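Local coordinates for protein putative PLP-dependent aminotransferase (Bacillus cereus ATCC 10987, PDB 3JU7) that probably acts as a pyridoxal-phosphate-dependent transaminase of the DegT/DnrJ/EryC1 family, moving amino groups between substrates, at residues Q43-A55 with F166-D178. Residues are numbered along the deposited sequence; the frame is centred on the assembly and turned at random.
Sequences QTIMSGFFQNRGA and FGLMNGGMHYGQD
Phe-49, just past the end of helix 36-48, meets His-174 and Phe-166 at once and shows how one side chain can join a helix end to a beta hairpin. Its CB lies over a face of the His-174 imidazole, 4.2 Å from the ring centroid. From CG the phenyl ring continues as an offset stack on that imidazole, the planes 18° apart. Along one side CD1 and CE1 touch the CE methyl of selenomethionine Met-169, with Phe-49 CD1 to Met-169 CE at 3.6 Å. Along the other, the edge bearing CD2 and CE2 turns toward the Phe-166 face in an offset edge-to-face pair, the planes at 81°, and CZ ends near Gly-167 CA. His-174 accepts from Gly-167 N at NE2 in the ring plane (3.1 Å), which fixes the ring's rotation, while Phe-50 slants against its ND1 side.

The polar half centres on Gln-177. Its NE2 donates to Phe-50 O at 3.0 Å from above the carbonyl plane, opposite the face taken by Arg-53 N, and almost straight to Asp-178 OD1 (2.8 Å, 173°). A water donates to Gln-177 OE1 and Phe-49 O and accepts from Gln-51 NE2 and His-174 N. Arg-53 grips Asp-178 side-on, NH2 to OD2 at 2.8 Å and NE to OD1 at 3.1 Å; Gln-51 OE1 accepts from Arg-53 NH1. Tyr-202 of strand 199-203 stacks on Phe-50 and hydrogen-bonds to Arg-53 O. With its nitrogen donating twice and its oxygen accepting from the water, the buried Gln-177 amide is satisfied at both ends and held in one orientation.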
ATOM      1  N   GLN A  43     -18.022   9.525  -3.984  1.00 23.94           N
ATOM      2  CA  GLN A  43     -19.112  10.451  -4.277  1.00 24.43           C
ATOM      3  C   GLN A  43     -19.915  10.687  -3.004  1.00 24.13           C
ATOM      4  O   GLN A  43     -20.387  11.791  -2.752  1.00 24.41           O
ATOM      5  CB  GLN A  43     -20.019   9.949  -5.421  1.00 22.39           C
ATOM      6  N   THR A  44     -20.039   9.649  -2.190  1.00 23.85           N
ATOM      7  CA  THR A  44     -20.784   9.733  -0.936  1.00 24.98           C
ATOM      8  C   THR A  44     -20.057  10.618   0.035  1.00 24.42           C
ATOM      9  O   THR A  44     -20.685  11.325   0.814  1.00 22.38           O
ATOM     10  CB  THR A  44     -20.952   8.326  -0.314  1.00 26.02           C
ATOM     11  OG1 THR A  44     -21.785   7.543  -1.185  1.00 30.26           O
ATOM     12  CG2 THR A  44     -21.564   8.386   1.081  1.00 25.19           C
ATOM     13  N   ILE A  45     -18.723  10.559   0.012  1.00 24.31           N
ATOM     14  CA  ILE A  45     -17.923  11.434   0.863  1.00 23.09           C
ATOM     15  C   ILE A  45     -18.033  12.913   0.401  1.00 22.48           C
ATOM     16  O   ILE A  45     -18.197  13.824   1.209  1.00 22.90           O
ATOM     17  CB  ILE A  45     -16.467  10.966   0.885  1.00 23.32           C
ATOM     18  CG1 ILE A  45     -16.363   9.629   1.645  1.00 22.30           C
ATOM     19  CG2 ILE A  45     -15.585  11.995   1.584  1.00 23.43           C
ATOM     20  CD1 ILE A  45     -15.028   8.936   1.432  1.00 21.90           C
HETATM   21  N   MSE A  46     -17.956  13.138  -0.901  1.00 21.20           N
HETATM   22  CA  MSE A  46     -18.023  14.505  -1.450  1.00 23.29           C
HETATM   23  C   MSE A  46     -19.346  15.170  -1.116  1.00 21.89           C
HETATM   24  O   MSE A  46     -19.386  16.315  -0.689  1.00 21.84           O
HETATM   25  CB  MSE A  46     -17.757  14.502  -2.972  1.00 18.61           C
HETATM   26  CG  MSE A  46     -16.309  14.255  -3.311  1.00 20.56           C
HETATM   27 SE   MSE A  46     -15.126  15.540  -2.460  0.75 11.60          SE
HETATM   28  CE  MSE A  46     -16.101  17.137  -3.005  1.00 15.39           C
ATOM     29  N   SER A  47     -20.426  14.423  -1.261  1.00 23.70           N
ATOM     30  CA  SER A  47     -21.742  14.938  -0.926  1.00 27.03           C
ATOM     31  C   SER A  47     -21.966  15.049   0.561  1.00 26.49           C
ATOM     32  O   SER A  47     -22.539  16.015   1.049  1.00 26.42           O
ATOM     33  CB  SER A  47     -22.819  14.021  -1.473  1.00 26.80           C
ATOM     34  OG  SER A  47     -22.856  14.171  -2.861  1.00 38.49           O
ATOM     35  N   GLY A  48     -21.544  14.025   1.272  1.00 28.54           N
ATOM     36  CA  GLY A  48     -21.836  13.918   2.689  1.00 28.23           C
ATOM     37  C   GLY A  48     -20.969  14.826   3.520  1.00 28.29           C
ATOM     38  O   GLY A  48     -21.467  15.470   4.429  1.00 26.86           O
ATOM     39  N   PHE A  49     -19.674  14.894   3.207  1.00 27.78           N
ATOM     40  CA  PHE A  49     -18.776  15.678   4.030  1.00 26.41           C
ATOM     41  C   PHE A  49     -18.289  16.989   3.420  1.00 25.72           C
ATOM     42  O   PHE A  49     -18.174  17.985   4.146  1.00 25.60           O
ATOM     43  CB  PHE A  49     -17.570  14.826   4.450  1.00 28.68           C
ATOM     44  CG  PHE A  49     -17.903  13.736   5.448  1.00 29.58           C
ATOM     45  CD1 PHE A  49     -18.849  13.919   6.431  1.00 45.44           C
ATOM     46  CD2 PHE A  49     -17.228  12.541   5.429  1.00 46.50           C
ATOM     47  CE1 PHE A  49     -19.140  12.902   7.347  1.00 46.02           C
ATOM     48  CE2 PHE A  49     -17.516  11.535   6.357  1.00 44.44           C
ATOM     49  CZ  PHE A  49     -18.467  11.718   7.302  1.00 35.39           C
ATOM     50  N   PHE A  50     -17.979  17.013   2.125  1.00 22.44           N
ATOM     51  CA  PHE A  50     -17.247  18.154   1.580  1.00 21.80           C
ATOM     52  C   PHE A  50     -18.046  19.131   0.739  1.00 23.94           C
ATOM     53  O   PHE A  50     -17.468  19.916  -0.016  1.00 21.86           O
ATOM     54  CB  PHE A  50     -16.037  17.675   0.812  1.00 23.66           C
ATOM     55  CG  PHE A  50     -15.001  17.002   1.669  1.00 23.89           C
ATOM     56  CD1 PHE A  50     -14.205  17.748   2.500  1.00 25.93           C
ATOM     57  CD2 PHE A  50     -14.821  15.626   1.629  1.00 26.27           C
ATOM     58  CE1 PHE A  50     -13.231  17.134   3.292  1.00 31.75           C
ATOM     59  CE2 PHE A  50     -13.842  15.012   2.426  1.00 26.69           C
ATOM     60  CZ  PHE A  50     -13.061  15.768   3.245  1.00 25.45           C
ATOM     61  N   GLN A  51     -19.363  19.077   0.893  1.00 25.04           N
ATOM     62  CA  GLN A  51     -20.290  19.987   0.247  1.00 27.51           C
ATOM     63  C   GLN A  51     -20.041  20.026  -1.245  1.00 26.70           C
ATOM     64  O   GLN A  51     -20.226  21.064  -1.866  1.00 24.66           O
ATOM     65  CB  GLN A  51     -20.189  21.396   0.864  1.00 29.32           C
ATOM     66  CG  GLN A  51     -20.602  21.470   2.344  1.00 34.31           C
ATOM     67  CD  GLN A  51     -20.246  22.815   2.997  1.00 44.64           C
ATOM     68  OE1 GLN A  51     -20.419  23.874   2.399  1.00 49.74           O
ATOM     69  NE2 GLN A  51     -19.741  22.771   4.227  1.00 43.79           N
ATOM     70  N   ASN A  52     -19.616  18.893  -1.818  1.00 24.88           N
ATOM     71  CA  ASN A  52     -19.348  18.813  -3.242  1.00 23.45           C
ATOM     72  C   ASN A  52     -18.443  19.914  -3.761  1.00 25.07           C
ATOM     73  O   ASN A  52     -18.639  20.423  -4.880  1.00 25.03           O
ATOM     74  CB  ASN A  52     -20.684  18.836  -4.037  1.00 25.15           C
ATOM     75  CG  ASN A  52     -21.394  17.499  -4.016  1.00 24.54           C
ATOM     76  OD1 ASN A  52     -20.779  16.443  -4.222  1.00 32.42           O
ATOM     77  ND2 ASN A  52     -22.666  17.529  -3.736  1.00 31.73           N
ATOM     78  N   ARG A  53     -17.464  20.303  -2.945  1.00 22.35           N
ATOM     79  CA  ARG A  53     -16.457  21.241  -3.350  1.00 21.89           C
ATOM     80  C   ARG A  53     -15.101  20.579  -3.067  1.00 23.66           C
ATOM     81  O   ARG A  53     -14.821  20.162  -1.923  1.00 19.71           O
ATOM     82  CB  ARG A  53     -16.569  22.542  -2.557  1.00 24.26           C
ATOM     83  CG  ARG A  53     -17.886  23.248  -2.653  1.00 27.20           C
ATOM     84  CD  ARG A  53     -17.723  24.751  -2.328  1.00 32.99           C
ATOM     85  NE  ARG A  53     -17.201  24.976  -0.978  1.00 35.89           N
ATOM     86  CZ  ARG A  53     -17.944  24.961   0.131  1.00 43.71           C
ATOM     87  NH1 ARG A  53     -19.261  24.716   0.081  1.00 39.80           N
ATOM     88  NH2 ARG A  53     -17.375  25.186   1.306  1.00 44.18           N
ATOM     89  N   GLY A  54     -14.278  20.525  -4.110  1.00 22.35           N
ATOM     90  CA  GLY A  54     -13.029  19.797  -4.090  1.00 24.14           C
ATOM     91  C   GLY A  54     -13.233  18.375  -4.614  1.00 24.15           C
ATOM     92  O   GLY A  54     -14.223  18.071  -5.306  1.00 25.01           O
ATOM     93  N   ALA A  55     -12.290  17.510  -4.263  1.00 21.23           N
ATOM     94  CA  ALA A  55     -12.266  16.152  -4.748  1.00 21.50           C
ATOM     95  C   ALA A  55     -11.522  15.280  -3.759  1.00 22.99           C
ATOM     96  O   ALA A  55     -10.625  15.744  -3.031  1.00 21.96           O
ATOM     97  CB  ALA A  55     -11.589  16.079  -6.118  1.00 18.27           C
ATOM     98  N   PHE A 166     -10.849  11.874  10.296  1.00 24.70           N
ATOM     99  CA  PHE A 166     -11.983  11.808   9.384  1.00 24.31           C
ATOM    100  C   PHE A 166     -13.265  11.793  10.186  1.00 23.56           C
ATOM    101  O   PHE A 166     -13.387  11.075  11.161  1.00 24.41           O
ATOM    102  CB  PHE A 166     -11.900  10.571   8.500  1.00 24.20           C
ATOM    103  CG  PHE A 166     -12.817  10.598   7.348  1.00 26.98           C
ATOM    104  CD1 PHE A 166     -12.596  11.475   6.296  1.00 31.37           C
ATOM    105  CD2 PHE A 166     -13.921   9.745   7.297  1.00 26.09           C
ATOM    106  CE1 PHE A 166     -13.453  11.506   5.217  1.00 22.98           C
ATOM    107  CE2 PHE A 166     -14.781   9.771   6.235  1.00 30.52           C
ATOM    108  CZ  PHE A 166     -14.559  10.656   5.184  1.00 28.47           C
ATOM    109  N   GLY A 167     -14.253  12.535   9.712  1.00 24.15           N
ATOM    110  CA  GLY A 167     -15.511  12.656  10.390  1.00 21.63           C
ATOM    111  C   GLY A 167     -15.537  13.817  11.354  1.00 22.34           C
ATOM    112  O   GLY A 167     -16.543  14.042  11.976  1.00 26.81           O
ATOM    113  N   LEU A 168     -14.434  14.560  11.490  1.00 25.86           N
ATOM    114  CA  LEU A 168     -14.365  15.731  12.389  1.00 24.68           C
ATOM    115  C   LEU A 168     -15.083  16.959  11.807  1.00 26.81           C
ATOM    116  O   LEU A 168     -14.640  17.556  10.810  1.00 29.70           O
ATOM    117  CB  LEU A 168     -12.913  16.097  12.708  1.00 21.59           C
ATOM    118  CG  LEU A 168     -12.720  17.300  13.614  1.00 24.18           C
ATOM    119  CD1 LEU A 168     -13.461  17.087  14.970  1.00 19.00           C
ATOM    120  CD2 LEU A 168     -11.183  17.538  13.812  1.00 23.65           C
HETATM  121  N   MSE A 169     -16.156  17.341  12.481  1.00 27.03           N
HETATM  122  CA  MSE A 169     -17.031  18.458  12.133  1.00 28.83           C
HETATM  123  C   MSE A 169     -16.956  19.572  13.164  1.00 29.26           C
HETATM  124  O   MSE A 169     -16.856  19.315  14.358  1.00 30.43           O
HETATM  125  CB  MSE A 169     -18.477  17.972  12.170  1.00 29.00           C
HETATM  126  CG  MSE A 169     -18.748  16.740  11.334  1.00 34.23           C
HETATM  127 SE   MSE A 169     -18.749  17.236   9.504  0.75 35.65          SE
HETATM  128  CE  MSE A 169     -20.175  16.078   8.953  1.00 34.07           C
ATOM    129  N   ASN A 170     -17.064  20.811  12.717  1.00 29.02           N
ATOM    130  CA  ASN A 170     -17.072  21.952  13.626  1.00 27.79           C
ATOM    131  C   ASN A 170     -17.876  23.036  12.950  1.00 28.74           C
ATOM    132  O   ASN A 170     -17.516  23.516  11.880  1.00 27.19           O
ATOM    133  CB  ASN A 170     -15.647  22.438  13.909  1.00 28.62           C
ATOM    134  CG  ASN A 170     -15.590  23.568  14.932  1.00 29.28           C
ATOM    135  OD1 ASN A 170     -16.586  23.904  15.547  1.00 27.34           O
ATOM    136  ND2 ASN A 170     -14.389  24.132  15.137  1.00 31.26           N
ATOM    137  N   GLY A 171     -18.987  23.396  13.581  1.00 30.85           N
ATOM    138  CA  GLY A 171     -19.902  24.377  13.037  1.00 30.77           C
ATOM    139  C   GLY A 171     -20.437  23.904  11.714  1.00 31.34           C
ATOM    140  O   GLY A 171     -20.572  24.684  10.796  1.00 33.53           O
ATOM    141  N   GLY A 172     -20.704  22.615  11.605  1.00 32.67           N
ATOM    142  CA  GLY A 172     -21.208  22.047  10.367  1.00 32.69           C
ATOM    143  C   GLY A 172     -20.217  21.995   9.217  1.00 33.38           C
ATOM    144  O   GLY A 172     -20.606  21.776   8.080  1.00 35.73           O
HETATM  145  N   MSE A 173     -18.933  22.172   9.468  1.00 30.42           N
HETATM  146  CA  MSE A 173     -17.990  22.049   8.379  1.00 28.85           C
HETATM  147  C   MSE A 173     -17.058  20.900   8.691  1.00 27.33           C
HETATM  148  O   MSE A 173     -16.631  20.742   9.841  1.00 25.74           O
HETATM  149  CB  MSE A 173     -17.227  23.355   8.198  1.00 31.03           C
HETATM  150  CG  MSE A 173     -15.809  23.214   7.672  1.00 33.13           C
HETATM  151 SE   MSE A 173     -15.096  24.942   7.233  0.75 30.54          SE
HETATM  152  CE  MSE A 173     -13.268  24.651   7.717  1.00 28.95           C
ATOM    153  N   HIS A 174     -16.741  20.104   7.662  1.00 26.04           N
ATOM    154  CA  HIS A 174     -15.819  19.002   7.828  1.00 24.09           C
ATOM    155  C   HIS A 174     -14.385  19.535   7.848  1.00 23.97           C
ATOM    156  O   HIS A 174     -14.041  20.445   7.102  1.00 24.76           O
ATOM    157  CB  HIS A 174     -15.992  17.956   6.738  1.00 23.74           C
ATOM    158  CG  HIS A 174     -15.172  16.723   6.964  1.00 27.82           C
ATOM    159  ND1 HIS A 174     -13.936  16.542   6.392  1.00 36.45           N
ATOM    160  CD2 HIS A 174     -15.399  15.627   7.722  1.00 28.41           C
ATOM    161  CE1 HIS A 174     -13.439  15.384   6.783  1.00 39.19           C
ATOM    162  NE2 HIS A 174     -14.310  14.809   7.591  1.00 26.56           N
ATOM    163  N   TYR A 175     -13.558  18.950   8.700  1.00 22.87           N
ATOM    164  CA  TYR A 175     -12.174  19.345   8.792  1.00 24.07           C
ATOM    165  C   TYR A 175     -11.479  19.244   7.443  1.00 26.03           C
ATOM    166  O   TYR A 175     -11.517  18.175   6.831  1.00 27.43           O
ATOM    167  CB  TYR A 175     -11.417  18.457   9.776  1.00 24.26           C
ATOM    168  CG  TYR A 175     -10.025  18.972   9.927  1.00 26.45           C
ATOM    169  CD1 TYR A 175      -9.780  20.070  10.728  1.00 22.46           C
ATOM    170  CD2 TYR A 175      -8.971  18.433   9.211  1.00 27.33           C
ATOM    171  CE1 TYR A 175      -8.539  20.597  10.856  1.00 23.53           C
ATOM    172  CE2 TYR A 175      -7.682  18.971   9.336  1.00 28.63           C
ATOM    173  CZ  TYR A 175      -7.490  20.063  10.164  1.00 23.15           C
ATOM    174  OH  TYR A 175      -6.254  20.649  10.333  1.00 19.12           O
ATOM    175  N   GLY A 176     -10.857  20.354   7.025  1.00 24.75           N
ATOM    176  CA  GLY A 176     -10.069  20.457   5.796  1.00 25.64           C
ATOM    177  C   GLY A 176     -10.769  21.097   4.597  1.00 25.00           C
ATOM    178  O   GLY A 176     -10.158  21.297   3.536  1.00 26.58           O
ATOM    179  N   GLN A 177     -12.046  21.416   4.770  1.00 24.62           N
ATOM    180  CA  GLN A 177     -12.898  21.902   3.674  1.00 22.65           C
ATOM    181  C   GLN A 177     -12.210  23.037   2.927  1.00 23.47           C
ATOM    182  O   GLN A 177     -11.683  23.966   3.563  1.00 25.28           O
ATOM    183  CB  GLN A 177     -14.244  22.359   4.236  1.00 21.28           C
ATOM    184  CG  GLN A 177     -15.261  22.924   3.190  1.00 20.55           C
ATOM    185  CD  GLN A 177     -15.790  21.836   2.273  1.00 24.74           C
ATOM    186  OE1 GLN A 177     -16.392  20.865   2.748  1.00 23.35           O
ATOM    187  NE2 GLN A 177     -15.522  21.954   0.962  1.00 18.30           N
ATOM    188  N   ASP A 178     -12.188  22.938   1.597  1.00 20.89           N
ATOM    189  CA  ASP A 178     -11.682  23.983   0.722  1.00 20.58           C
ATOM    190  C   ASP A 178     -10.181  24.241   0.849  1.00 21.41           C
ATOM    191  O   ASP A 178      -9.688  25.193   0.288  1.00 23.03           O
ATOM    192  CB  ASP A 178     -12.454  25.316   0.913  1.00 19.66           C
ATOM    193  CG  ASP A 178     -13.939  25.206   0.529  1.00 27.93           C
ATOM    194  OD1 ASP A 178     -14.318  24.215  -0.112  1.00 25.13           O
ATOM    195  OD2 ASP A 178     -14.742  26.103   0.888  1.00 24.57           O
TER
HETATM  196  O   HOH W   1     -17.821  20.616   4.984  1.00 23.70           O